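Local structure of phosphodiesterase (Trypanosoma brucei brucei, 5H2Q) at residues E263-G268 against F282-N287; V85-F90 against A257-E262; N137-K142 against D269-R274. The protein belongs to the phosphodiesterase family of the HD clan, all-helical proteins with a metal site. One frame throughout, in Å; residues are numbered along the deposited sequence.

Contact 1 of 3, residues E263-G268 against F282-N287. With LLI ((4~{a}~{S},8~{a}~{R})-2-cycloheptyl-4-[4-methoxy-3-[2-(2-oxidanylideneimidazolidin-1-yl)ethoxy]phenyl]-4~{a},5,8,8~{a}-tetrahydrophthalazin-1-one), chain E.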
loop_
_atom_site.group_PDB
_atom_site.type_symbol
_atom_site.label_atom_id
_atom_site.label_comp_id
_atom_site.label_asym_id
_atom_site.label_seq_id
_atom_site.Cartn_x
_atom_site.Cartn_y
_atom_site.Cartn_z
ATOM N N GLU A 263 13.806 -6.601 6.808
ATOM C CA GLU A 263 13.550 -7.196 5.502
ATOM C C GLU A 263 14.704 -6.932 4.521
ATOM O O GLU A 263 15.189 -7.879 3.902
ATOM C CB GLU A 263 12.232 -6.662 4.919
ATOM C CG GLU A 263 11.873 -7.421 3.656
ATOM C CD GLU A 263 10.463 -7.114 3.227
ATOM O OE1 GLU A 263 9.521 -7.638 3.867
ATOM O OE2 GLU A 263 10.306 -6.399 2.212
ATOM N N PHE A 264 15.148 -5.658 4.404
ATOM C CA PHE A 264 16.231 -5.224 3.524
ATOM C C PHE A 264 17.522 -5.986 3.827
ATOM O O PHE A 264 18.160 -6.488 2.907
ATOM C CB PHE A 264 16.429 -3.703 3.604
ATOM C CG PHE A 264 15.484 -2.852 2.779
ATOM C CD1 PHE A 264 14.295 -3.378 2.278
ATOM C CD2 PHE A 264 15.760 -1.514 2.541
ATOM C CE1 PHE A 264 13.415 -2.589 1.532
ATOM C CE2 PHE A 264 14.882 -0.722 1.787
ATOM C CZ PHE A 264 13.713 -1.265 1.287
ATOM N N TYR A 265 17.835 -6.166 5.124
ATOM C CA TYR A 265 19.022 -6.905 5.568
ATOM C C TYR A 265 18.974 -8.371 5.162
ATOM O O TYR A 265 20.016 -8.939 4.802
ATOM C CB TYR A 265 19.201 -6.769 7.095
ATOM C CG TYR A 265 19.737 -5.432 7.554
ATOM C CD1 TYR A 265 20.163 -4.473 6.636
ATOM C CD2 TYR A 265 19.848 -5.131 8.908
ATOM C CE1 TYR A 265 20.710 -3.265 7.054
ATOM C CE2 TYR A 265 20.391 -3.925 9.336
ATOM C CZ TYR A 265 20.809 -2.989 8.408
ATOM O OH TYR A 265 21.308 -1.783 8.827
ATOM N N ARG A 266 17.776 -8.991 5.178
ATOM C CA ARG A 266 17.633 -10.381 4.739
ATOM C C ARG A 266 17.896 -10.498 3.243
ATOM O O ARG A 266 18.420 -11.513 2.790
ATOM C CB ARG A 266 16.254 -10.944 5.077
ATOM C CG ARG A 266 16.027 -11.051 6.566
ATOM C CD ARG A 266 14.812 -11.866 6.909
ATOM N NE ARG A 266 14.539 -11.775 8.345
ATOM C CZ ARG A 266 13.522 -12.369 8.958
ATOM N NH1 ARG A 266 12.665 -13.114 8.269
ATOM N NH2 ARG A 266 13.355 -12.226 10.263
ATOM N N GLN A 267 17.504 -9.468 2.468
ATOM C CA GLN A 267 17.782 -9.487 1.031
ATOM C C GLN A 267 19.307 -9.419 0.841
ATOM O O GLN A 267 19.865 -10.199 0.066
ATOM C CB GLN A 267 17.109 -8.321 0.298
ATOM C CG GLN A 267 17.586 -8.228 -1.162
ATOM C CD GLN A 267 16.838 -7.244 -2.019
ATOM O OE1 GLN A 267 15.651 -6.998 -1.829
ATOM N NE2 GLN A 267 17.514 -6.692 -3.015
ATOM N N GLY A 268 19.944 -8.488 1.551
ATOM C CA GLY A 268 21.392 -8.283 1.498
ATOM C C GLY A 268 22.153 -9.537 1.866
ATOM O O GLY A 268 23.165 -9.842 1.221
ATOM N N PHE A 282 21.055 -2.523 2.302
ATOM C CA PHE A 282 20.707 -3.935 2.500
ATOM C C PHE A 282 21.796 -4.767 3.226
ATOM O O PHE A 282 21.610 -5.962 3.436
ATOM C CB PHE A 282 20.345 -4.567 1.130
ATOM C CG PHE A 282 19.293 -3.832 0.328
ATOM C CD1 PHE A 282 19.628 -2.724 -0.446
ATOM C CD2 PHE A 282 17.967 -4.245 0.346
ATOM C CE1 PHE A 282 18.655 -2.042 -1.185
ATOM C CE2 PHE A 282 16.994 -3.565 -0.393
ATOM C CZ PHE A 282 17.340 -2.461 -1.146
ATOM N N ASP A 283 22.902 -4.126 3.654
ATOM C CA ASP A 283 24.042 -4.769 4.322
ATOM C C ASP A 283 23.857 -4.969 5.855
ATOM O O ASP A 283 23.923 -4.011 6.605
ATOM C CB ASP A 283 25.306 -3.971 4.000
ATOM C CG ASP A 283 26.556 -4.806 3.910
ATOM O OD1 ASP A 283 26.817 -5.582 4.853
ATOM O OD2 ASP A 283 27.289 -4.658 2.914
ATOM N N ARG A 284 23.613 -6.210 6.302
ATOM C CA ARG A 284 23.344 -6.573 7.708
ATOM C C ARG A 284 24.567 -6.445 8.615
ATOM O O ARG A 284 24.480 -5.753 9.634
ATOM C CB ARG A 284 22.719 -7.979 7.798
ATOM C CG ARG A 284 22.610 -8.580 9.199
ATOM C CD ARG A 284 21.195 -8.578 9.709
ATOM N NE ARG A 284 20.330 -9.462 8.928
ATOM C CZ ARG A 284 19.268 -10.087 9.419
ATOM N NH1 ARG A 284 18.945 -9.958 10.700
ATOM N NH2 ARG A 284 18.531 -10.865 8.640
ATOM N N SER A 285 25.683 -7.132 8.261
ATOM C CA SER A 285 26.958 -7.128 9.001
ATOM C C SER A 285 27.534 -5.711 9.112
ATOM O O SER A 285 27.862 -5.286 10.223
ATOM C CB SER A 285 27.962 -8.083 8.360
ATOM O OG SER A 285 28.254 -7.698 7.028
ATOM N N LYS A 286 27.611 -4.966 7.970
ATOM C CA LYS A 286 28.018 -3.553 7.949
ATOM C C LYS A 286 26.831 -2.845 8.595
ATOM O O LYS A 286 25.701 -3.304 8.409
ATOM C CB LYS A 286 28.199 -3.054 6.501
ATOM C CG LYS A 286 28.368 -1.539 6.351
ATOM C CD LYS A 286 27.612 -0.994 5.142
ATOM C CE LYS A 286 28.530 -0.441 4.072
ATOM N NZ LYS A 286 29.234 -1.513 3.316
ATOM N N ASN A 287 27.051 -1.782 9.386
ATOM C CA ASN A 287 25.872 -1.201 9.991
ATOM C C ASN A 287 25.760 0.308 9.937
ATOM O O ASN A 287 26.704 1.054 10.208
ATOM C CB ASN A 287 25.680 -1.697 11.395
ATOM C CG ASN A 287 24.761 -2.888 11.383
ATOM O OD1 ASN A 287 23.609 -2.817 10.924
ATOM N ND2 ASN A 287 25.204 -3.978 11.979
HETATM C C2 LLI E . 11.827 2.914 3.905
HETATM C C3 LLI E . 10.708 2.716 4.742
HETATM O O1 LLI E . 12.980 3.327 4.525
HETATM C C12 LLI E . 9.256 1.079 -0.021
HETATM C C14 LLI E . 9.751 0.082 -1.100
HETATM C C15 LLI E . 10.768 0.690 -2.061
HETATM C C16 LLI E . 8.434 2.211 -0.658
HETATM C C17 LLI E . 7.463 1.712 -1.700
HETATM C C18 LLI E . 8.558 -0.523 -1.856
HETATM C C19 LLI E . 7.588 0.536 -2.315
HETATM C C21 LLI E . 12.675 2.312 -2.167
HETATM C C22 LLI E . 14.070 1.917 -1.544
HETATM C C23 LLI E . 12.409 3.850 -2.175
HETATM C C24 LLI E . 15.333 2.489 -2.193
HETATM C C25 LLI E . 13.399 4.774 -2.881
HETATM C C26 LLI E . 14.692 5.061 -2.109
HETATM C C27 LLI E . 15.689 3.927 -1.821
HETATM C C28 LLI E . 14.137 3.560 3.707
HETATM C C29 LLI E . 15.268 3.896 4.636
HETATM C C4 LLI E . 11.747 2.577 2.560
HETATM C C5 LLI E . 9.543 2.166 4.218
HETATM C C6 LLI E . 10.577 2.030 2.036
HETATM C C7 LLI E . 9.486 1.825 2.876
HETATM O O8 LLI E . 10.866 3.112 6.043
HETATM C C9 LLI E . 9.862 2.726 6.987
HETATM C C10 LLI E . 10.512 1.668 0.601
HETATM N N11 LLI E . 11.617 1.889 -0.089
HETATM N N13 LLI E . 11.628 1.583 -1.425
HETATM O O20 LLI E . 10.804 0.427 -3.252
HETATM N N30 LLI E . 15.866 2.709 5.269
HETATM C C31 LLI E . 16.153 1.478 4.526
HETATM C C32 LLI E . 15.856 2.476 6.617
HETATM C C33 LLI E . 16.706 0.558 5.607
HETATM N N34 LLI E . 16.328 1.239 6.835
HETATM O O35 LLI E . 15.517 3.286 7.469
HETATM O O HOH W 1 23.374 -1.324 7.152
#
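Phe282 lays its ring on that of Phe264 in an offset stack, centroids 4.6 Å apart and planes tilted by 26°, so that its CE2 sits above the Phe264 ring near the rim. A flat aromatic suits this slot because both of its faces are used: the side-chain amide of Gln267, held by the backbone of Asn136 and by Glu271, covers the other one. Phe264 in turn brings CD2 to within 3.6 Å of C31 of the ligand LLI. The loop 282-287 thus closes over helix 250-274 of this helical phosphodiesterase domain and backs a wall of the ligand pocket. Gly268, with no side chain, lets the loop come this near: its CA lies 3.0 Å from Phe282 O in a CA-H...O contact. Tyr265 offers a ring face to Arg284, whose CA stands 3.9 Å from the ring centroid in a CH-pi contact. Arg284 is bent at chi2 (106°) and chi3 (66°), which folds NE back to 3.4 Å from Tyr265 CB, while its guanidinium pairs with Glu262 and Asp269. At the far end of the ring, a water bridges Tyr265 OH (2.7 Å) and Asp283 O (2.8 Å).

Contact 2 of 3, residues V85-F90 against A257-E262; sequences VPYHNF and AMAVTE. With LLI ((4~{a}~{S},8~{a}~{R})-2-cycloheptyl-4-[4-methoxy-3-[2-(2-oxidanylideneimidazolidin-1-yl)ethoxy]phenyl]-4~{a},5,8,8~{a}-tetrahydrophthalazin-1-one), chain E.
Tyr87 and Val260 run alongside each other, both heading for the ligand LLI, the flat ring of one against the branched end of the other. This is the meeting of the loop before helix 90-105 with helix 250-274, two elements of the all-helical phosphodiesterase fold that both line the ligand pocket. Tyr87 holds CG anti to its backbone N (chi1 -176°), which carries the ring along the helix toward the ligand. Val260 CG2 stands over one ring face, 4.2 Å above the plane and displaced to the rim, and Val260 CB is 3.8 Å from Tyr87 CD1. The beta-branched valine serves two surfaces at once, since CG1 turns to the ligand and comes within 3.5 Å of LLI O8. Ala259 is met differently: its methyl sits at the ring edge, near the plane, and also 3.4 Å from Pro86 O. With a side chain this short, the two backbones can approach until the CA atoms of Tyr87 and Ala259 are 5.1 Å apart. One turn on, the pyrrolidine ring of Pro86 crosses the aliphatic part of Glu262, Pro86 CG to Glu262 CG being 4.0 Å, while the carboxylate turns to Arg266. The loop keeps its own shape through Asn89, the N-cap of helix 90-105, whose ND2 donates to Val85 O. Tyr87 OH bonds to Asn245, and His88, stacked on His132, bonds to Glu263 and meets the zinc ligand His92 edge-to-face. On the ligand side, Thr261 OG1 donates to Ala257 O and accepts from LLI N34 at 2.8 Å, with an N-H...O angle of 145°.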
loop_
_atom_site.group_PDB
_atom_site.type_symbol
_atom_site.label_atom_id
_atom_site.label_comp_id
_atom_site.label_asym_id
_atom_site.label_seq_id
_atom_site.Cartn_x
_atom_site.Cartn_y
_atom_site.Cartn_z
ATOM N N VAL A 85 7.089 -12.465 5.834
ATOM C CA VAL A 85 8.280 -11.653 5.662
ATOM C C VAL A 85 8.223 -10.473 6.655
ATOM O O VAL A 85 7.129 -10.208 7.178
ATOM C CB VAL A 85 8.480 -11.207 4.189
ATOM C CG1 VAL A 85 8.758 -12.412 3.278
ATOM C CG2 VAL A 85 7.279 -10.423 3.695
ATOM N N PRO A 86 9.335 -9.769 6.964
ATOM C CA PRO A 86 9.270 -8.742 8.025
ATOM C C PRO A 86 8.470 -7.475 7.696
ATOM O O PRO A 86 7.885 -6.871 8.598
ATOM C CB PRO A 86 10.746 -8.409 8.304
ATOM C CG PRO A 86 11.528 -9.575 7.731
ATOM C CD PRO A 86 10.736 -9.991 6.531
ATOM N N TYR A 87 8.445 -7.068 6.419
ATOM C CA TYR A 87 7.739 -5.827 6.043
ATOM C C TYR A 87 6.599 -6.029 5.061
ATOM O O TYR A 87 5.497 -5.572 5.335
ATOM C CB TYR A 87 8.713 -4.759 5.523
ATOM C CG TYR A 87 8.059 -3.427 5.200
ATOM C CD1 TYR A 87 7.845 -2.472 6.192
ATOM C CD2 TYR A 87 7.558 -3.164 3.924
ATOM C CE1 TYR A 87 7.252 -1.239 5.896
ATOM C CE2 TYR A 87 6.936 -1.951 3.623
ATOM C CZ TYR A 87 6.785 -0.992 4.612
ATOM O OH TYR A 87 6.127 0.173 4.291
ATOM N N HIS A 88 6.853 -6.686 3.919
ATOM C CA HIS A 88 5.827 -6.862 2.896
ATOM C C HIS A 88 4.905 -8.044 3.194
ATOM O O HIS A 88 4.710 -8.933 2.366
ATOM C CB HIS A 88 6.446 -6.919 1.493
ATOM C CG HIS A 88 6.945 -5.593 1.001
ATOM N ND1 HIS A 88 8.284 -5.285 1.011
ATOM C CD2 HIS A 88 6.256 -4.533 0.517
ATOM C CE1 HIS A 88 8.383 -4.054 0.536
ATOM N NE2 HIS A 88 7.183 -3.575 0.184
ATOM N N ASN A 89 4.302 -8.026 4.403
ATOM C CA ASN A 89 3.367 -9.056 4.826
ATOM C C ASN A 89 1.953 -8.450 4.802
ATOM O O ASN A 89 1.767 -7.303 4.376
ATOM C CB ASN A 89 3.761 -9.560 6.219
ATOM C CG ASN A 89 3.936 -8.413 7.175
ATOM O OD1 ASN A 89 3.129 -7.458 7.201
ATOM N ND2 ASN A 89 5.035 -8.413 7.898
ATOM N N PHE A 90 0.940 -9.246 5.167
ATOM C CA PHE A 90 -0.453 -8.773 5.147
ATOM C C PHE A 90 -0.669 -7.462 5.949
ATOM O O PHE A 90 -1.503 -6.642 5.552
ATOM C CB PHE A 90 -1.380 -9.868 5.675
ATOM C CG PHE A 90 -2.854 -9.600 5.495
ATOM C CD1 PHE A 90 -3.379 -9.309 4.235
ATOM C CD2 PHE A 90 -3.724 -9.649 6.579
ATOM C CE1 PHE A 90 -4.754 -9.088 4.058
ATOM C CE2 PHE A 90 -5.089 -9.440 6.406
ATOM C CZ PHE A 90 -5.602 -9.145 5.149
ATOM N N ALA A 257 10.075 1.296 10.401
ATOM C CA ALA A 257 11.499 1.429 10.059
ATOM C C ALA A 257 12.271 0.178 10.472
ATOM O O ALA A 257 13.052 -0.342 9.671
ATOM C CB ALA A 257 12.089 2.661 10.718
ATOM N N MET A 258 11.975 -0.372 11.658
ATOM C CA MET A 258 12.614 -1.607 12.122
ATOM C C MET A 258 12.294 -2.774 11.188
ATOM O O MET A 258 13.203 -3.518 10.808
ATOM C CB MET A 258 12.199 -1.942 13.562
ATOM C CG MET A 258 12.749 -0.970 14.599
ATOM S SD MET A 258 11.878 -1.096 16.191
ATOM C CE MET A 258 12.368 -2.738 16.713
ATOM N N ALA A 259 11.005 -2.929 10.817
ATOM C CA ALA A 259 10.520 -4.000 9.946
ATOM C C ALA A 259 11.163 -3.912 8.538
ATOM O O ALA A 259 11.662 -4.938 8.041
ATOM C CB ALA A 259 8.992 -3.936 9.840
ATOM N N VAL A 260 11.168 -2.707 7.918
ATOM C CA VAL A 260 11.761 -2.527 6.585
ATOM C C VAL A 260 13.273 -2.835 6.610
ATOM O O VAL A 260 13.774 -3.493 5.697
ATOM C CB VAL A 260 11.440 -1.172 5.900
ATOM C CG1 VAL A 260 12.320 -0.027 6.420
ATOM C CG2 VAL A 260 11.563 -1.292 4.385
ATOM N N THR A 261 13.961 -2.388 7.674
ATOM C CA THR A 261 15.404 -2.632 7.881
ATOM C C THR A 261 15.678 -4.129 7.905
ATOM O O THR A 261 16.530 -4.584 7.142
ATOM C CB THR A 261 15.885 -1.925 9.156
ATOM O OG1 THR A 261 15.706 -0.538 8.967
ATOM C CG2 THR A 261 17.368 -2.203 9.473
ATOM N N GLU A 262 14.944 -4.897 8.756
ATOM C CA GLU A 262 15.121 -6.339 8.863
ATOM C C GLU A 262 14.868 -7.017 7.524
ATOM O O GLU A 262 15.678 -7.843 7.106
ATOM C CB GLU A 262 14.265 -6.955 9.982
ATOM C CG GLU A 262 14.443 -8.458 10.181
ATOM C CD GLU A 262 15.866 -8.983 10.347
ATOM O OE1 GLU A 262 16.115 -10.133 9.922
ATOM O OE2 GLU A 262 16.741 -8.241 10.854
HETATM C C2 LLI E . 11.827 2.914 3.905
HETATM C C3 LLI E . 10.708 2.716 4.742
HETATM O O1 LLI E . 12.980 3.327 4.525
HETATM C C12 LLI E . 9.256 1.079 -0.021
HETATM C C14 LLI E . 9.751 0.082 -1.100
HETATM C C15 LLI E . 10.768 0.690 -2.061
HETATM C C16 LLI E . 8.434 2.211 -0.658
HETATM C C17 LLI E . 7.463 1.712 -1.700
HETATM C C18 LLI E . 8.558 -0.523 -1.856
HETATM C C19 LLI E . 7.588 0.536 -2.315
HETATM C C21 LLI E . 12.675 2.312 -2.167
HETATM C C22 LLI E . 14.070 1.917 -1.544
HETATM C C23 LLI E . 12.409 3.850 -2.175
HETATM C C24 LLI E . 15.333 2.489 -2.193
HETATM C C25 LLI E . 13.399 4.774 -2.881
HETATM C C26 LLI E . 14.692 5.061 -2.109
HETATM C C27 LLI E . 15.689 3.927 -1.821
HETATM C C28 LLI E . 14.137 3.560 3.707
HETATM C C29 LLI E . 15.268 3.896 4.636
HETATM C C4 LLI E . 11.747 2.577 2.560
HETATM C C5 LLI E . 9.543 2.166 4.218
HETATM C C6 LLI E . 10.577 2.030 2.036
HETATM C C7 LLI E . 9.486 1.825 2.876
HETATM O O8 LLI E . 10.866 3.112 6.043
HETATM C C9 LLI E . 9.862 2.726 6.987
HETATM C C10 LLI E . 10.512 1.668 0.601
HETATM N N11 LLI E . 11.617 1.889 -0.089
HETATM N N13 LLI E . 11.628 1.583 -1.425
HETATM O O20 LLI E . 10.804 0.427 -3.252
HETATM N N30 LLI E . 15.866 2.709 5.269
HETATM C C31 LLI E . 16.153 1.478 4.526
HETATM C C32 LLI E . 15.856 2.476 6.617
HETATM C C33 LLI E . 16.706 0.558 5.607
HETATM N N34 LLI E . 16.328 1.239 6.835
HETATM O O35 LLI E . 15.517 3.286 7.469
#

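Contact 3 of 3, residues N137-K142 against D269-R274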
loop_
_atom_site.group_PDB
_atom_site.type_symbol
_atom_site.label_atom_id
_atom_site.label_comp_id
_atom_site.label_asym_id
_atom_site.label_seq_id
_atom_site.Cartn_x
_atom_site.Cartn_y
_atom_site.Cartn_z
ATOM N N ASN A 137 12.693 -5.521 -6.933
ATOM C CA ASN A 137 12.758 -5.819 -8.372
ATOM C C ASN A 137 14.190 -6.123 -8.812
ATOM O O ASN A 137 14.420 -7.091 -9.542
ATOM C CB ASN A 137 12.207 -4.668 -9.208
ATOM C CG ASN A 137 10.697 -4.605 -9.210
ATOM O OD1 ASN A 137 10.020 -5.529 -8.739
ATOM N ND2 ASN A 137 10.145 -3.462 -9.613
ATOM N N SER A 138 15.149 -5.293 -8.368
ATOM C CA SER A 138 16.571 -5.455 -8.712
ATOM C C SER A 138 17.075 -6.871 -8.423
ATOM O O SER A 138 17.753 -7.453 -9.280
ATOM C CB SER A 138 17.418 -4.439 -7.952
ATOM O OG SER A 138 18.727 -4.451 -8.498
ATOM N N PHE A 139 16.706 -7.452 -7.264
ATOM C CA PHE A 139 17.121 -8.817 -6.880
ATOM C C PHE A 139 16.796 -9.842 -7.967
ATOM O O PHE A 139 17.647 -10.678 -8.294
ATOM C CB PHE A 139 16.476 -9.253 -5.550
ATOM C CG PHE A 139 16.923 -10.624 -5.084
ATOM C CD1 PHE A 139 16.249 -11.774 -5.491
ATOM C CD2 PHE A 139 18.026 -10.769 -4.246
ATOM C CE1 PHE A 139 16.675 -13.040 -5.079
ATOM C CE2 PHE A 139 18.465 -12.039 -3.856
ATOM C CZ PHE A 139 17.782 -13.159 -4.267
ATOM N N TYR A 140 15.560 -9.810 -8.488
ATOM C CA TYR A 140 15.120 -10.753 -9.515
ATOM C C TYR A 140 15.926 -10.615 -10.800
ATOM O O TYR A 140 16.177 -11.614 -11.464
ATOM C CB TYR A 140 13.623 -10.578 -9.806
ATOM C CG TYR A 140 12.785 -10.990 -8.623
ATOM C CD1 TYR A 140 12.437 -12.324 -8.423
ATOM C CD2 TYR A 140 12.443 -10.070 -7.632
ATOM C CE1 TYR A 140 11.715 -12.721 -7.300
ATOM C CE2 TYR A 140 11.701 -10.452 -6.517
ATOM C CZ TYR A 140 11.347 -11.780 -6.351
ATOM O OH TYR A 140 10.668 -12.169 -5.226
ATOM N N LEU A 141 16.348 -9.395 -11.131
ATOM C CA LEU A 141 17.148 -9.175 -12.340
ATOM C C LEU A 141 18.616 -9.529 -12.179
ATOM O O LEU A 141 19.202 -10.094 -13.104
ATOM C CB LEU A 141 16.983 -7.741 -12.850
ATOM C CG LEU A 141 15.529 -7.338 -13.132
ATOM C CD1 LEU A 141 15.419 -5.838 -13.296
ATOM C CD2 LEU A 141 14.941 -8.097 -14.352
ATOM N N LYS A 142 19.214 -9.204 -11.022
ATOM C CA LYS A 142 20.631 -9.479 -10.741
ATOM C C LYS A 142 20.904 -10.978 -10.646
ATOM O O LYS A 142 22.000 -11.412 -11.003
ATOM C CB LYS A 142 21.062 -8.813 -9.422
ATOM C CG LYS A 142 21.137 -7.301 -9.481
ATOM C CD LYS A 142 21.709 -6.707 -8.200
ATOM C CE LYS A 142 20.848 -6.935 -6.976
ATOM N NZ LYS A 142 21.366 -6.177 -5.810
ATOM N N ASP A 269 21.657 -10.307 2.868
ATOM C CA ASP A 269 22.302 -11.582 3.240
ATOM C C ASP A 269 22.151 -12.601 2.096
ATOM O O ASP A 269 23.105 -13.316 1.763
ATOM C CB ASP A 269 21.723 -12.150 4.549
ATOM C CG ASP A 269 21.990 -11.345 5.813
ATOM O OD1 ASP A 269 22.799 -10.396 5.759
ATOM O OD2 ASP A 269 21.332 -11.617 6.837
ATOM N N MET A 270 20.958 -12.650 1.461
ATOM C CA MET A 270 20.745 -13.548 0.317
ATOM C C MET A 270 21.609 -13.194 -0.896
ATOM O O MET A 270 22.082 -14.090 -1.588
ATOM C CB MET A 270 19.278 -13.575 -0.089
ATOM C CG MET A 270 18.424 -14.434 0.829
ATOM S SD MET A 270 16.700 -14.478 0.271
ATOM C CE MET A 270 16.885 -15.122 -1.350
ATOM N N GLU A 271 21.841 -11.890 -1.129
ATOM C CA GLU A 271 22.696 -11.413 -2.219
ATOM C C GLU A 271 24.139 -11.807 -1.922
ATOM O O GLU A 271 24.830 -12.277 -2.828
ATOM C CB GLU A 271 22.567 -9.910 -2.375
ATOM C CG GLU A 271 21.213 -9.509 -2.934
ATOM C CD GLU A 271 20.934 -8.023 -2.942
ATOM O OE1 GLU A 271 21.391 -7.304 -2.025
ATOM O OE2 GLU A 271 20.163 -7.598 -3.823
ATOM N N LYS A 272 24.589 -11.639 -0.648
ATOM C CA LYS A 272 25.944 -12.062 -0.246
ATOM C C LYS A 272 26.134 -13.571 -0.509
ATOM O O LYS A 272 27.164 -13.966 -1.064
ATOM C CB LYS A 272 26.172 -11.777 1.234
ATOM C CG LYS A 272 26.494 -10.323 1.533
ATOM C CD LYS A 272 26.527 -10.083 3.023
ATOM C CE LYS A 272 26.819 -8.627 3.279
ATOM N NZ LYS A 272 26.851 -8.341 4.730
ATOM N N GLU A 273 25.130 -14.403 -0.160
ATOM C CA GLU A 273 25.178 -15.865 -0.365
ATOM C C GLU A 273 25.207 -16.240 -1.868
ATOM O O GLU A 273 25.748 -17.286 -2.228
ATOM C CB GLU A 273 23.988 -16.577 0.322
ATOM C CG GLU A 273 23.832 -16.388 1.824
ATOM C CD GLU A 273 25.014 -16.727 2.713
ATOM O OE1 GLU A 273 25.507 -17.873 2.636
ATOM O OE2 GLU A 273 25.408 -15.863 3.529
ATOM N N ARG A 274 24.614 -15.400 -2.733
ATOM C CA ARG A 274 24.514 -15.657 -4.169
ATOM C C ARG A 274 25.632 -15.016 -5.000
ATOM O O ARG A 274 25.695 -15.225 -6.216
ATOM C CB ARG A 274 23.133 -15.246 -4.692
ATOM C CG ARG A 274 22.008 -16.153 -4.217
ATOM C CD ARG A 274 20.663 -15.541 -4.520
ATOM N NE ARG A 274 19.572 -16.283 -3.890
ATOM C CZ ARG A 274 18.680 -17.014 -4.549
ATOM N NH1 ARG A 274 18.736 -17.108 -5.874
ATOM N NH2 ARG A 274 17.718 -17.649 -3.892
#
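Phe139 meets Met270 and Glu271 in the apolar part of this contact, reaching from helix 137-142 to helix 250-274. Its CG is anti to the backbone N (chi1 -177°), an extension that spans much of the 11.7 Å between the two helix axes. At the ring edge, CD2 is 3.7 Å from Glu271 CG. Phe139 CZ touches the terminal methyl of Met270, CE, at 3.6 Å. A rigid phenyl on an extended CB-CG bond can bridge such a gap, and the flexible thioether chain of Met270, bent at chi3, can place its methyl against it. Phe139 and Glu271 pass one another head to tail, so the ring edge rests on the CG methylene of the glutamate.

Aromatic and cationic groups meet next. Arg274, extended from CG to NE, crosses Phe139 at about a right angle. Phe139 CZ lies 3.6 Å above one guanidinium face, with the two planes 71° apart. NE of Arg274 lies at the ring edge, near its plane, and the phenyl does not offer its face to the charge.

The polar link is a salt bridge. Lys142 NZ donates to Glu271 OE2 at 2.7 Å, approaching from above the carboxylate plane. OE2 also accepts from Gln267 NE2 and NZ also donates to Glu277 O, so both charged ends are held twice.

The short segments run nearly parallel, at 9°. Phe139 and Lys142 turn helix 137-142 to helix 250-274, while Tyr140 and Leu141 pack on helices 146-154 and 159-172.

Overall arrangement
From the N terminus, the loop 85-90 comes first and waits 167 residues for its partner at 257-262; contact 2 closes there, spanning much of the helical domain. Within that span lies 137-142, whose partner 269-274 comes later, so contacts 2 and 3 cross. Contact 1 opens at 263-268 after contact 2 has closed, and its short loop returns at 282-287, past 269-274, crossing contact 3. All three share helix 250-274, taking successive six-residue lengths of it. Neighbouring acidic residues of that helix bind the two loops, joining contacts 1 and 2, both of which touch LLI; salt bridges from Lys272 and Asp269 join contacts 1 and 3. Contacts 2 and 3 do not touch.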